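Local coordinates for N-acyl-D-glutamate deacylase (Bordetella bronchiseptica, PDB 3GIP), which probably hydrolyses the amide bond of N-acyl-D-glutamate at a zinc site, releasing D-glutamate and the carboxylic acid, at residues A[63-68]-A[278-283]; A[383-388]-A[402-407]. One frame throughout, in Å; residues are numbered along the deposited sequence.

How the contacts relate
The centre of contact 1 (63-68 with 278-283) lies about 4 Å from the centre of the chain, and that of contact 2 (383-388 with 402-407) about 13 Å from it; the two centres are about 11 Å apart. They follow one another along the chain, contact 1 closing before contact 2 opens. Contact 1 brings together the ends of strands 57-64 and 277-281 of the amidohydrolase barrel, whereas contact 2 joins helix 376-391 to 397-404 outside the strands. The layers are tied directly: Ile-63 N is 2.8 Å from Met-404 O, and Pro-283 O is 3.0 Å from Arg-383 NE, both probable hydrogen bonds. The helices therefore lie directly against the barrel strands, with contact 1 next to the metal site.

Contact 1: residues A[63-68]-A[278-283]; sequences IDVHGH and ALDIYP. With FMT (formic acid), chain D.
A single water joins His-66 to Asp-280: it donates to Asp-280 OD2 at 2.5 Å and lies 2.8 Å from His-66 ND1, in the ring plane at its edge. The direct approach is looser, Asp-280 OD1 standing 3.9 Å from His-66 ND1, oblique to the ring, with ring and carboxylate planes 50° apart. Aspartate suits this buried spot because its two oxygens divide the work, OD2 taking the water while OD1 accepts from the backbone N of His-248; histidine offers the water an in-plane nitrogen. Asp-280 points its CB toward 63-68, and with CG between the backbone N and the carbonyl carbon (chi1 54°) the carboxylate lies beside Val-65 and His-66. Val-65 runs alongside in the opposite direction, its CG2 3.6 Å from Asp-280 OD2 and packed also against Asp-280 CB. Asp-64 OD1 shapes the turn, accepting from His-66 N at 3.2 Å, from above the carboxylate plane: an Asx turn. His-66 and His-68 form the HxH motif after the first amidohydrolase barrel strand; the side chain of His-66 stops about 4 Å from the zinc, held by Cys-95, His-218 and His-248. On 278-283, Tyr-282 OH donates to formate O2 at 2.6 Å, in a pocket shared with Lys-250 and Arg-376. Strand 360-362, beside 277-281, offers Met-361 to Val-65, while helix 406-412 covers the same valine with Pro-408 and Phe-412.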
# COMPACT_ATOMS: atom_id res chain seq x y z
N ILE A 63 -4.99 4.35 6.57
CA ILE A 63 -4.88 2.98 6.08
C ILE A 63 -4.08 2.96 4.78
O ILE A 63 -4.54 3.45 3.74
CB ILE A 63 -6.28 2.37 5.86
CG1 ILE A 63 -7.05 2.38 7.18
CG2 ILE A 63 -6.17 0.95 5.32
CD1 ILE A 63 -8.44 1.77 7.11
N ASP A 64 -2.88 2.40 4.85
CA ASP A 64 -2.00 2.30 3.69
C ASP A 64 -2.39 1.05 2.91
O ASP A 64 -2.01 -0.06 3.27
CB ASP A 64 -0.54 2.18 4.15
CG ASP A 64 0.44 2.22 3.01
OD1 ASP A 64 0.01 2.32 1.84
OD2 ASP A 64 1.66 2.16 3.29
N VAL A 65 -3.16 1.25 1.84
CA VAL A 65 -3.64 0.14 1.04
C VAL A 65 -2.61 -0.49 0.13
O VAL A 65 -2.88 -1.53 -0.48
CB VAL A 65 -4.88 0.56 0.21
CG1 VAL A 65 -5.95 1.13 1.13
CG2 VAL A 65 -4.48 1.59 -0.86
N HIS A 66 -1.42 0.11 0.01
CA HIS A 66 -0.41 -0.48 -0.85
C HIS A 66 0.95 -0.62 -0.19
O HIS A 66 1.89 0.13 -0.47
CB HIS A 66 -0.24 0.31 -2.15
CG HIS A 66 0.40 -0.49 -3.24
ND1 HIS A 66 -0.33 -1.15 -4.20
CD2 HIS A 66 1.70 -0.81 -3.47
CE1 HIS A 66 0.49 -1.85 -4.97
NE2 HIS A 66 1.72 -1.66 -4.55
N GLY A 67 1.05 -1.61 0.70
CA GLY A 67 2.31 -1.83 1.37
C GLY A 67 3.00 -3.08 0.87
O GLY A 67 2.38 -3.95 0.26
N HIS A 68 4.31 -3.14 1.09
CA HIS A 68 5.13 -4.30 0.72
C HIS A 68 5.89 -4.69 1.98
O HIS A 68 6.97 -5.27 1.91
CB HIS A 68 6.13 -3.94 -0.38
CG HIS A 68 5.53 -3.87 -1.74
ND1 HIS A 68 4.91 -4.94 -2.35
CD2 HIS A 68 5.47 -2.85 -2.63
CE1 HIS A 68 4.50 -4.58 -3.55
NE2 HIS A 68 4.82 -3.32 -3.75
N ALA A 278 -11.84 0.39 -7.55
CA ALA A 278 -11.19 1.49 -6.86
C ALA A 278 -9.74 1.53 -7.34
O ALA A 278 -9.33 0.72 -8.16
CB ALA A 278 -11.25 1.30 -5.35
N LEU A 279 -8.97 2.49 -6.83
CA LEU A 279 -7.58 2.61 -7.21
C LEU A 279 -6.82 3.34 -6.12
O LEU A 279 -7.41 3.79 -5.14
CB LEU A 279 -7.45 3.38 -8.53
CG LEU A 279 -7.96 4.83 -8.55
CD1 LEU A 279 -7.23 5.60 -9.64
CD2 LEU A 279 -9.46 4.88 -8.77
N ASP A 280 -5.51 3.46 -6.30
CA ASP A 280 -4.71 4.18 -5.33
C ASP A 280 -3.47 4.76 -6.00
O ASP A 280 -3.06 4.31 -7.07
CB ASP A 280 -4.33 3.29 -4.13
CG ASP A 280 -3.65 1.99 -4.53
OD1 ASP A 280 -2.47 2.01 -4.94
OD2 ASP A 280 -4.31 0.93 -4.44
N ILE A 281 -2.90 5.78 -5.36
CA ILE A 281 -1.69 6.41 -5.86
C ILE A 281 -0.81 6.85 -4.69
O ILE A 281 -1.25 6.86 -3.54
CB ILE A 281 -1.99 7.72 -6.68
CG1 ILE A 281 -2.72 8.75 -5.81
CG2 ILE A 281 -2.80 7.39 -7.91
CD1 ILE A 281 -1.81 9.70 -5.02
N TYR A 282 0.44 7.16 -5.00
CA TYR A 282 1.36 7.73 -4.03
C TYR A 282 1.58 9.10 -4.69
O TYR A 282 1.59 9.20 -5.92
CB TYR A 282 2.65 6.92 -3.87
CG TYR A 282 3.28 6.39 -5.13
CD1 TYR A 282 4.02 7.23 -5.97
CD2 TYR A 282 3.14 5.05 -5.49
CE1 TYR A 282 4.62 6.74 -7.12
CE2 TYR A 282 3.72 4.55 -6.64
CZ TYR A 282 4.46 5.40 -7.46
OH TYR A 282 5.04 4.91 -8.60
N PRO A 283 1.73 10.16 -3.89
CA PRO A 283 1.93 11.52 -4.40
C PRO A 283 3.31 11.91 -4.92
O PRO A 283 3.90 12.87 -4.44
CB PRO A 283 1.50 12.37 -3.21
CG PRO A 283 2.07 11.58 -2.06
CD PRO A 283 1.69 10.15 -2.41
C FMT D . 5.68 1.62 -8.75
O1 FMT D . 6.61 2.01 -8.09
O2 FMT D . 4.63 2.42 -8.97
O HOH W 1 -3.13 -1.32 -4.46

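Contact 2: residues A[383-388]-A[402-407]; sequences RVLGRY and ARMTAL
Met-404 pushes its terminal methyl between Val-384 and Leu-385, two successive residues of helix 376-391. CE is 3.6 Å from Val-384 CG1, the two side chains meeting tip to tip, and equally 3.6 Å from Leu-385 CD2, which crosses the thioether at a slant. The sulfur follows less closely, with SD 4.0 Å from Leu-385 CD2. Methionine suits the task because its unbranched chain spans a gap across which the nearest CA atoms, those of Val-384 and Met-404, are 9.8 Å apart. Beyond CG that chain is stretched out, with chi2 at 174° and chi3 at 163°, placing the methyl at full reach. Val-384 turns CG1 anti to its own N (chi1 169°), presenting that branch to the methyl, while Leu-385, whose CB does not aim straight across, brings the end of its chain round. Such apolar contact joins two of the helices that follow the last barrel strand, 360-362, in this amidohydrolase fold, and Phe-62 of the first strand, 57-64, also touches both Leu-385 and Met-404. Thr-405 stands at the N-cap position of helix 406-412, although its side chain makes no capping bond. Close by, Ala-402 O accepts from both Thr-405 N and Leu-407 N. The partly exposed side of helix 376-391 carries Arg-383 and Arg-387; Arg-387 lays its CD over the centre of one face of the Arg-383 guanidinium, 3.2 Å above the plane. Salt bridges to Asp-438 from Arg-383 and to Glu-348 from Arg-387 would offset the like charges.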
# COMPACT_ATOMS: atom_id res chain seq x y z
N ARG A 383 2.48 13.91 2.65
CA ARG A 383 2.71 14.70 1.45
C ARG A 383 1.34 14.99 0.84
O ARG A 383 1.11 16.06 0.27
CB ARG A 383 3.59 13.96 0.45
CG ARG A 383 4.02 14.80 -0.76
CD ARG A 383 5.04 14.04 -1.61
NE ARG A 383 5.51 14.78 -2.78
CZ ARG A 383 6.38 15.79 -2.74
NH1 ARG A 383 6.89 16.20 -1.59
NH2 ARG A 383 6.76 16.37 -3.87
N VAL A 384 0.41 14.04 0.95
CA VAL A 384 -0.92 14.29 0.42
C VAL A 384 -1.57 15.40 1.24
O VAL A 384 -2.12 16.35 0.68
CB VAL A 384 -1.81 13.03 0.47
CG1 VAL A 384 -3.26 13.39 0.16
CG2 VAL A 384 -1.31 12.00 -0.55
N LEU A 385 -1.50 15.31 2.56
CA LEU A 385 -2.11 16.32 3.42
C LEU A 385 -1.48 17.70 3.28
O LEU A 385 -2.18 18.71 3.31
CB LEU A 385 -2.06 15.88 4.88
CG LEU A 385 -2.78 14.57 5.17
CD1 LEU A 385 -2.63 14.23 6.64
CD2 LEU A 385 -4.25 14.69 4.78
N GLY A 386 -0.17 17.74 3.12
CA GLY A 386 0.51 19.02 3.00
C GLY A 386 0.61 19.60 1.60
O GLY A 386 0.31 20.78 1.40
N ARG A 387 1.02 18.79 0.64
CA ARG A 387 1.20 19.25 -0.74
C ARG A 387 -0.07 19.21 -1.59
O ARG A 387 -0.38 20.18 -2.28
CB ARG A 387 2.30 18.40 -1.40
CG ARG A 387 2.75 18.83 -2.80
CD ARG A 387 3.83 17.86 -3.30
NE ARG A 387 4.35 18.18 -4.63
CZ ARG A 387 5.31 19.07 -4.87
NH1 ARG A 387 5.86 19.75 -3.87
NH2 ARG A 387 5.74 19.26 -6.11
N TYR A 388 -0.81 18.11 -1.53
CA TYR A 388 -2.02 17.99 -2.34
C TYR A 388 -3.24 18.67 -1.75
O TYR A 388 -4.08 19.21 -2.48
CB TYR A 388 -2.31 16.50 -2.60
CG TYR A 388 -1.39 15.86 -3.63
CD1 TYR A 388 -0.20 16.48 -4.02
CD2 TYR A 388 -1.71 14.63 -4.21
CE1 TYR A 388 0.64 15.89 -4.97
CE2 TYR A 388 -0.87 14.04 -5.15
CZ TYR A 388 0.30 14.67 -5.53
OH TYR A 388 1.14 14.10 -6.46
N ALA A 402 -11.11 11.06 4.28
CA ALA A 402 -12.01 9.98 3.91
C ALA A 402 -11.30 9.01 2.96
O ALA A 402 -11.49 7.80 3.05
CB ALA A 402 -13.27 10.55 3.26
N ARG A 403 -10.49 9.54 2.04
CA ARG A 403 -9.77 8.69 1.09
C ARG A 403 -8.74 7.80 1.78
O ARG A 403 -8.37 6.75 1.25
CB ARG A 403 -9.02 9.54 0.06
CG ARG A 403 -9.88 10.47 -0.76
CD ARG A 403 -10.95 9.71 -1.52
NE ARG A 403 -11.62 10.61 -2.46
CZ ARG A 403 -11.07 11.01 -3.61
NH1 ARG A 403 -9.86 10.59 -3.96
NH2 ARG A 403 -11.72 11.87 -4.38
N MET A 404 -8.28 8.23 2.94
CA MET A 404 -7.26 7.51 3.70
C MET A 404 -7.81 6.61 4.78
O MET A 404 -7.07 5.84 5.38
CB MET A 404 -6.32 8.50 4.40
CG MET A 404 -5.70 9.54 3.51
SD MET A 404 -4.78 10.74 4.48
CE MET A 404 -3.78 11.47 3.17
N THR A 405 -9.11 6.71 5.04
CA THR A 405 -9.71 5.94 6.12
C THR A 405 -10.97 5.17 5.75
O THR A 405 -10.93 3.95 5.55
CB THR A 405 -10.00 6.87 7.31
OG1 THR A 405 -10.88 7.93 6.89
CG2 THR A 405 -8.70 7.50 7.83
N ALA A 406 -12.09 5.86 5.67
CA ALA A 406 -13.36 5.22 5.35
C ALA A 406 -13.37 4.50 4.00
O ALA A 406 -13.86 3.38 3.91
CB ALA A 406 -14.49 6.23 5.40
N LEU A 407 -12.85 5.14 2.96
CA LEU A 407 -12.85 4.50 1.64
C LEU A 407 -12.07 3.18 1.68
O LEU A 407 -12.56 2.15 1.21
CB LEU A 407 -12.30 5.45 0.57
CG LEU A 407 -12.31 4.93 -0.87
CD1 LEU A 407 -13.74 4.56 -1.30
CD2 LEU A 407 -11.74 6.01 -1.79